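Local structure of beta-N-acetylhexosaminidase (Thermotoga neapolitana, 5C0Q) at residues I156-H161 and K203-T208; S257-V262 and Y285-K290. The protein probably catalyses the hydrolysis of terminal non-reducing N-acetyl-D-hexosamine residues in N-acetyl-beta-D-hexosaminides, as a member of glycosyl hydrolase family 3. All coordinates share one frame; numbering follows the deposited sequence.

Interaction 1. Residues I156-H161 and K203-T208; sequences IPCIKH and KTAVMT. With ZN (zinc ion), chain O.
Cys158 pairs with Ala205, and Ile159 with Val206, where two neighbouring parallel strands run side by side. The backbone ladder is laced by Ala205 N to Pro157 O (2.8 Å), Ile159 N to Ala205 O and Met207 N to Ile159 O (2.9 Å). Ile159 can be followed outward from the sheet, on the face that also carries Val206. Its CB is near Ala205 O; CG1, held between the backbone N and carbonyl carbon (chi1 60°), comes to 3.4 Å from Ala205 O and also meets Val206 CG2. Ile159 CD1 at the tip rests on that same Val206 CG2 (3.7 Å), while the Ile159 CG2 branch turns to Thr204 OG1 at 3.8 Å. Thr204 OG1 donates to Ala205 O (3.0 Å), which it reaches from the face opposite Ile159 N, so two donors grip one buried carbonyl. Replacing Thr204 by alanine removes the hydroxyl, and Ala205 O would probably keep the Ile159 N bond but lose its second donor. On the other face Cys158 SG packs against Ala205 CB. Farther along, Met207 lies beside His161, its sulfur approaching CD2 obliquely. A cis peptide precedes His161, whose ND1 binds zinc at 1.9 Å alongside Asp117 and His165. Parallel strands bringing metal-binding or active-site residues to their C-terminal ends are typical of the TIM barrel, the fold of this family's N-terminal domain.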
loop_
_atom_site.group_PDB
_atom_site.type_symbol
_atom_site.label_atom_id
_atom_site.label_comp_id
_atom_site.label_asym_id
_atom_site.label_seq_id
_atom_site.Cartn_x
_atom_site.Cartn_y
_atom_site.Cartn_z
ATOM N N ILE B 156 -8.020 -14.633 -8.253
ATOM C CA ILE B 156 -8.877 -14.994 -9.407
ATOM C C ILE B 156 -9.528 -13.805 -10.101
ATOM O O ILE B 156 -10.251 -13.061 -9.473
ATOM C CB ILE B 156 -10.001 -15.931 -8.987
ATOM C CG1 ILE B 156 -9.423 -17.256 -8.551
ATOM C CG2 ILE B 156 -10.919 -16.245 -10.144
ATOM C CD1 ILE B 156 -10.445 -18.077 -7.832
ATOM N N PRO B 157 -9.318 -13.655 -11.409
ATOM C CA PRO B 157 -9.959 -12.519 -12.087
ATOM C C PRO B 157 -11.430 -12.694 -12.355
ATOM O O PRO B 157 -11.976 -13.780 -12.384
ATOM C CB PRO B 157 -9.183 -12.414 -13.403
ATOM C CG PRO B 157 -8.685 -13.771 -13.654
ATOM C CD PRO B 157 -8.432 -14.410 -12.314
ATOM N N CYS B 158 -12.072 -11.561 -12.515
ATOM C CA CYS B 158 -13.464 -11.520 -12.902
ATOM C C CYS B 158 -13.622 -10.503 -14.023
ATOM O O CYS B 158 -13.552 -9.305 -13.803
ATOM C CB CYS B 158 -14.362 -11.166 -11.726
ATOM S SG CYS B 158 -16.126 -11.271 -12.114
ATOM N N ILE B 159 -13.794 -10.998 -15.236
ATOM C CA ILE B 159 -13.876 -10.150 -16.408
ATOM C C ILE B 159 -15.236 -9.511 -16.448
ATOM O O ILE B 159 -16.177 -10.084 -16.012
ATOM C CB ILE B 159 -13.585 -10.937 -17.704
ATOM C CG1 ILE B 159 -14.588 -12.079 -17.881
ATOM C CG2 ILE B 159 -12.180 -11.487 -17.669
ATOM C CD1 ILE B 159 -14.300 -12.953 -19.074
ATOM N N LYS B 160 -15.300 -8.285 -16.927
ATOM C CA LYS B 160 -16.530 -7.524 -16.902
ATOM C C LYS B 160 -16.565 -6.526 -18.079
ATOM O O LYS B 160 -15.535 -6.273 -18.686
ATOM C CB LYS B 160 -16.684 -6.824 -15.535
ATOM C CG LYS B 160 -15.599 -5.859 -15.190
ATOM C CD LYS B 160 -15.630 -5.470 -13.700
ATOM C CE LYS B 160 -14.771 -4.261 -13.455
ATOM N NZ LYS B 160 -14.854 -3.738 -12.081
ATOM N N HIS B 161 -17.745 -6.076 -18.497
ATOM C CA HIS B 161 -19.038 -6.656 -18.131
ATOM C C HIS B 161 -19.660 -7.342 -19.350
ATOM O O HIS B 161 -19.953 -6.687 -20.338
ATOM C CB HIS B 161 -20.015 -5.604 -17.627
ATOM C CG HIS B 161 -19.458 -4.686 -16.587
ATOM N ND1 HIS B 161 -18.666 -3.606 -16.894
ATOM C CD2 HIS B 161 -19.593 -4.684 -15.242
ATOM C CE1 HIS B 161 -18.341 -2.978 -15.783
ATOM N NE2 HIS B 161 -18.885 -3.617 -14.769
ATOM N N LYS B 203 -8.569 -19.831 -14.840
ATOM C CA LYS B 203 -9.784 -19.766 -14.057
ATOM C C LYS B 203 -10.199 -18.290 -13.894
ATOM O O LYS B 203 -9.399 -17.465 -13.470
ATOM C CB LYS B 203 -9.599 -20.439 -12.709
ATOM C CG LYS B 203 -10.884 -20.541 -11.888
ATOM C CD LYS B 203 -10.844 -21.745 -11.009
ATOM C CE LYS B 203 -12.103 -21.905 -10.211
ATOM N NZ LYS B 203 -12.002 -23.109 -9.300
ATOM N N THR B 204 -11.454 -17.992 -14.205
ATOM C CA THR B 204 -11.967 -16.650 -14.213
ATOM C C THR B 204 -13.434 -16.660 -13.827
ATOM O O THR B 204 -14.116 -17.625 -14.000
ATOM C CB THR B 204 -11.798 -15.994 -15.630
ATOM O OG1 THR B 204 -12.173 -14.618 -15.590
ATOM C CG2 THR B 204 -12.684 -16.646 -16.652
ATOM N N ALA B 205 -13.904 -15.565 -13.270
ATOM C CA ALA B 205 -15.333 -15.360 -13.154
ATOM C C ALA B 205 -15.749 -14.347 -14.230
ATOM O O ALA B 205 -14.910 -13.732 -14.881
ATOM C CB ALA B 205 -15.740 -14.891 -11.735
ATOM N N VAL B 206 -17.051 -14.229 -14.420
ATOM C CA VAL B 206 -17.631 -13.313 -15.392
ATOM C C VAL B 206 -18.708 -12.490 -14.728
ATOM O O VAL B 206 -19.580 -13.028 -14.079
ATOM C CB VAL B 206 -18.230 -14.060 -16.598
ATOM C CG1 VAL B 206 -19.013 -13.120 -17.457
ATOM C CG2 VAL B 206 -17.134 -14.715 -17.393
ATOM N N MET B 207 -18.654 -11.187 -14.904
ATOM C CA MET B 207 -19.687 -10.340 -14.379
ATOM C C MET B 207 -20.561 -9.835 -15.498
ATOM O O MET B 207 -20.065 -9.408 -16.496
ATOM C CB MET B 207 -19.081 -9.176 -13.584
ATOM C CG MET B 207 -20.123 -8.347 -12.841
ATOM S SD MET B 207 -19.529 -6.850 -12.006
ATOM C CE MET B 207 -18.607 -7.606 -10.719
ATOM N N THR B 208 -21.867 -9.848 -15.310
ATOM C CA THR B 208 -22.812 -9.401 -16.339
ATOM C C THR B 208 -22.987 -7.900 -16.410
ATOM O O THR B 208 -22.727 -7.208 -15.453
ATOM C CB THR B 208 -24.195 -10.013 -16.127
ATOM O OG1 THR B 208 -24.721 -9.585 -14.861
ATOM C CG2 THR B 208 -24.121 -11.524 -16.192
HETATM ZN ZN ZN O . -17.978 -2.307 -18.129
#

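Interaction 2. Residues S257-V262 and Y285-K290; sequences SVEEAV and YESLKK. With ZN (zinc ion), chain V.
Two nearly extended first torsions set up the meeting of the two helices, at Ser287 of one and Val262 of the other: OG of Ser287 lies anti to its backbone N (chi1 174°), and CG1 of Val262 is placed likewise (chi1 175°). From there the hydroxyl projects toward Val258, Glu259 and Val262. Ser287 OG comes within 3.5 Å of Glu259 CA and 3.8 Å of Glu259 CB, with Val258 CG1 also near (4.0 Å) and Val262 CG2 a little farther off. The small serine is consistent with the close approach of the backbones here, the Glu259 and Ser287 CA atoms being 5.8 Å apart, even though the segment axes stay 9.4 Å from each other and cross at -65°. One turn further along helix 258-267, Val262 CG1 presses across Leu288 at about a right angle, touching Leu288 CB at 3.9 Å; this is the more buried, apolar side of the contact. On the more exposed side the extended Glu259 crosses the doubly bent Lys290 obliquely, with Glu259 OE2 nearest the CE methylene of Lys290 rather than the amine, so any attraction between these opposite charges is probably loose. The helix of Val258 starts with a capping box: Glu260 N donates to Ser257 OG, and Ser257 N to Glu260 OE1. Elsewhere on helix 281-293, Glu286 OE2 binds a zinc ion at 2.2 Å together with Lys289 NZ. Helix 258-267 thus leans on helix 281-293, where Tyr284 also receives Val258 and Val262, while Leu288 reaches Phe9 of strand 9-13 and Ile297, joining the helical layer to the barrel sheet.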
loop_
_atom_site.group_PDB
_atom_site.type_symbol
_atom_site.label_atom_id
_atom_site.label_comp_id
_atom_site.label_asym_id
_atom_site.label_seq_id
_atom_site.Cartn_x
_atom_site.Cartn_y
_atom_site.Cartn_z
ATOM N N SER B 257 -38.624 -5.857 -10.231
ATOM C CA SER B 257 -38.769 -6.033 -8.810
ATOM C C SER B 257 -37.597 -6.855 -8.333
ATOM O O SER B 257 -36.915 -7.495 -9.135
ATOM C CB SER B 257 -40.054 -6.764 -8.483
ATOM O OG SER B 257 -39.842 -8.152 -8.656
ATOM N N VAL B 258 -37.357 -6.830 -7.031
ATOM C CA VAL B 258 -36.339 -7.671 -6.426
ATOM C C VAL B 258 -36.596 -9.126 -6.795
ATOM O O VAL B 258 -35.697 -9.858 -7.156
ATOM C CB VAL B 258 -36.299 -7.476 -4.879
ATOM C CG1 VAL B 258 -35.536 -8.598 -4.173
ATOM C CG2 VAL B 258 -35.728 -6.115 -4.541
ATOM N N GLU B 259 -37.847 -9.521 -6.780
ATOM C CA GLU B 259 -38.197 -10.900 -7.059
ATOM C C GLU B 259 -38.060 -11.196 -8.566
ATOM O O GLU B 259 -37.682 -12.294 -8.954
ATOM C CB GLU B 259 -39.613 -11.176 -6.559
ATOM C CG GLU B 259 -40.152 -12.557 -6.860
ATOM C CD GLU B 259 -41.612 -12.718 -6.446
ATOM O OE1 GLU B 259 -42.341 -13.503 -7.090
ATOM O OE2 GLU B 259 -42.033 -12.062 -5.469
ATOM N N GLU B 260 -38.304 -10.208 -9.419
ATOM C CA GLU B 260 -38.122 -10.455 -10.840
ATOM C C GLU B 260 -36.626 -10.623 -11.143
ATOM O O GLU B 260 -36.218 -11.549 -11.856
ATOM C CB GLU B 260 -38.735 -9.322 -11.678
ATOM C CG GLU B 260 -40.260 -9.247 -11.634
ATOM C CD GLU B 260 -40.867 -8.088 -12.432
ATOM O OE1 GLU B 260 -40.497 -6.926 -12.231
ATOM O OE2 GLU B 260 -41.744 -8.337 -13.278
ATOM N N ALA B 261 -35.802 -9.784 -10.521
ATOM C CA ALA B 261 -34.378 -9.773 -10.798
ATOM C C ALA B 261 -33.717 -11.051 -10.373
ATOM O O ALA B 261 -32.935 -11.626 -11.106
ATOM C CB ALA B 261 -33.724 -8.605 -10.126
ATOM N N VAL B 262 -34.068 -11.513 -9.191
ATOM C CA VAL B 262 -33.497 -12.727 -8.660
ATOM C C VAL B 262 -33.898 -13.915 -9.532
ATOM O O VAL B 262 -33.061 -14.740 -9.864
ATOM C CB VAL B 262 -33.941 -12.923 -7.192
ATOM C CG1 VAL B 262 -33.450 -14.241 -6.646
ATOM C CG2 VAL B 262 -33.413 -11.796 -6.358
ATOM N N TYR B 285 -32.306 -12.509 -0.017
ATOM C CA TYR B 285 -32.160 -13.880 0.422
ATOM C C TYR B 285 -33.520 -14.499 0.585
ATOM O O TYR B 285 -33.707 -15.656 0.267
ATOM C CB TYR B 285 -31.377 -13.958 1.734
ATOM C CG TYR B 285 -31.081 -15.349 2.247
ATOM C CD1 TYR B 285 -32.037 -16.076 2.958
ATOM C CD2 TYR B 285 -29.835 -15.931 2.036
ATOM C CE1 TYR B 285 -31.767 -17.336 3.421
ATOM C CE2 TYR B 285 -29.551 -17.195 2.510
ATOM C CZ TYR B 285 -30.521 -17.889 3.198
ATOM O OH TYR B 285 -30.245 -19.143 3.655
ATOM N N GLU B 286 -34.466 -13.740 1.122
ATOM C CA GLU B 286 -35.747 -14.314 1.446
ATOM C C GLU B 286 -36.531 -14.477 0.171
ATOM O O GLU B 286 -37.210 -15.471 -0.051
ATOM C CB GLU B 286 -36.506 -13.418 2.413
ATOM C CG GLU B 286 -37.196 -14.183 3.513
ATOM C CD GLU B 286 -36.198 -14.714 4.528
ATOM O OE1 GLU B 286 -35.107 -14.114 4.654
ATOM O OE2 GLU B 286 -36.484 -15.730 5.189
ATOM N N SER B 287 -36.358 -13.497 -0.696
ATOM C CA SER B 287 -36.924 -13.517 -2.026
ATOM C C SER B 287 -36.510 -14.746 -2.825
ATOM O O SER B 287 -37.356 -15.429 -3.384
ATOM C CB SER B 287 -36.527 -12.247 -2.745
ATOM O OG SER B 287 -36.936 -12.305 -4.067
ATOM N N LEU B 288 -35.233 -15.079 -2.800
ATOM C CA LEU B 288 -34.767 -16.288 -3.450
ATOM C C LEU B 288 -35.352 -17.536 -2.828
ATOM O O LEU B 288 -35.698 -18.481 -3.522
ATOM C CB LEU B 288 -33.249 -16.372 -3.366
ATOM C CG LEU B 288 -32.572 -17.685 -3.731
ATOM C CD1 LEU B 288 -32.651 -17.997 -5.187
ATOM C CD2 LEU B 288 -31.130 -17.669 -3.279
ATOM N N LYS B 289 -35.469 -17.540 -1.513
ATOM C CA LYS B 289 -35.949 -18.714 -0.824
ATOM C C LYS B 289 -37.424 -18.949 -1.188
ATOM O O LYS B 289 -37.852 -20.070 -1.391
ATOM C CB LYS B 289 -35.723 -18.562 0.665
ATOM C CG LYS B 289 -35.308 -19.854 1.330
ATOM C CD LYS B 289 -35.234 -19.705 2.811
ATOM C CE LYS B 289 -36.451 -18.994 3.329
ATOM N NZ LYS B 289 -36.122 -18.252 4.580
ATOM N N LYS B 290 -38.196 -17.883 -1.276
ATOM C CA LYS B 290 -39.573 -17.986 -1.712
ATOM C C LYS B 290 -39.695 -18.651 -3.081
ATOM O O LYS B 290 -40.409 -19.634 -3.236
ATOM C CB LYS B 290 -40.201 -16.615 -1.774
ATOM C CG LYS B 290 -41.682 -16.633 -1.728
ATOM C CD LYS B 290 -42.246 -15.235 -1.962
ATOM C CE LYS B 290 -43.155 -15.204 -3.197
ATOM N NZ LYS B 290 -44.279 -16.185 -3.066
HETATM ZN ZN ZN V . -34.760 -16.856 6.088
#

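Overall arrangement
Read from the N terminus, interaction 1 comes first: after strand 156-162 the chain leaves the sheet, passes through helices 183-188 and 191-198, and returns as strand 205-208 beside it, closing an excursion of 41 residues. The chain then runs through strand 242-243, next in the sheet, before interaction 2 opens. There helix 258-267 leads through strand 273-275 to helix 281-293, closing a shorter loop of 22 residues. The two contacts are in series, neither nested nor crossed. The centres of interactions 1 and 2 lie about 23 Å apart, and the two do not touch. One joins adjacent strands of the barrel sheet, the other neighbouring helices of its outer layer.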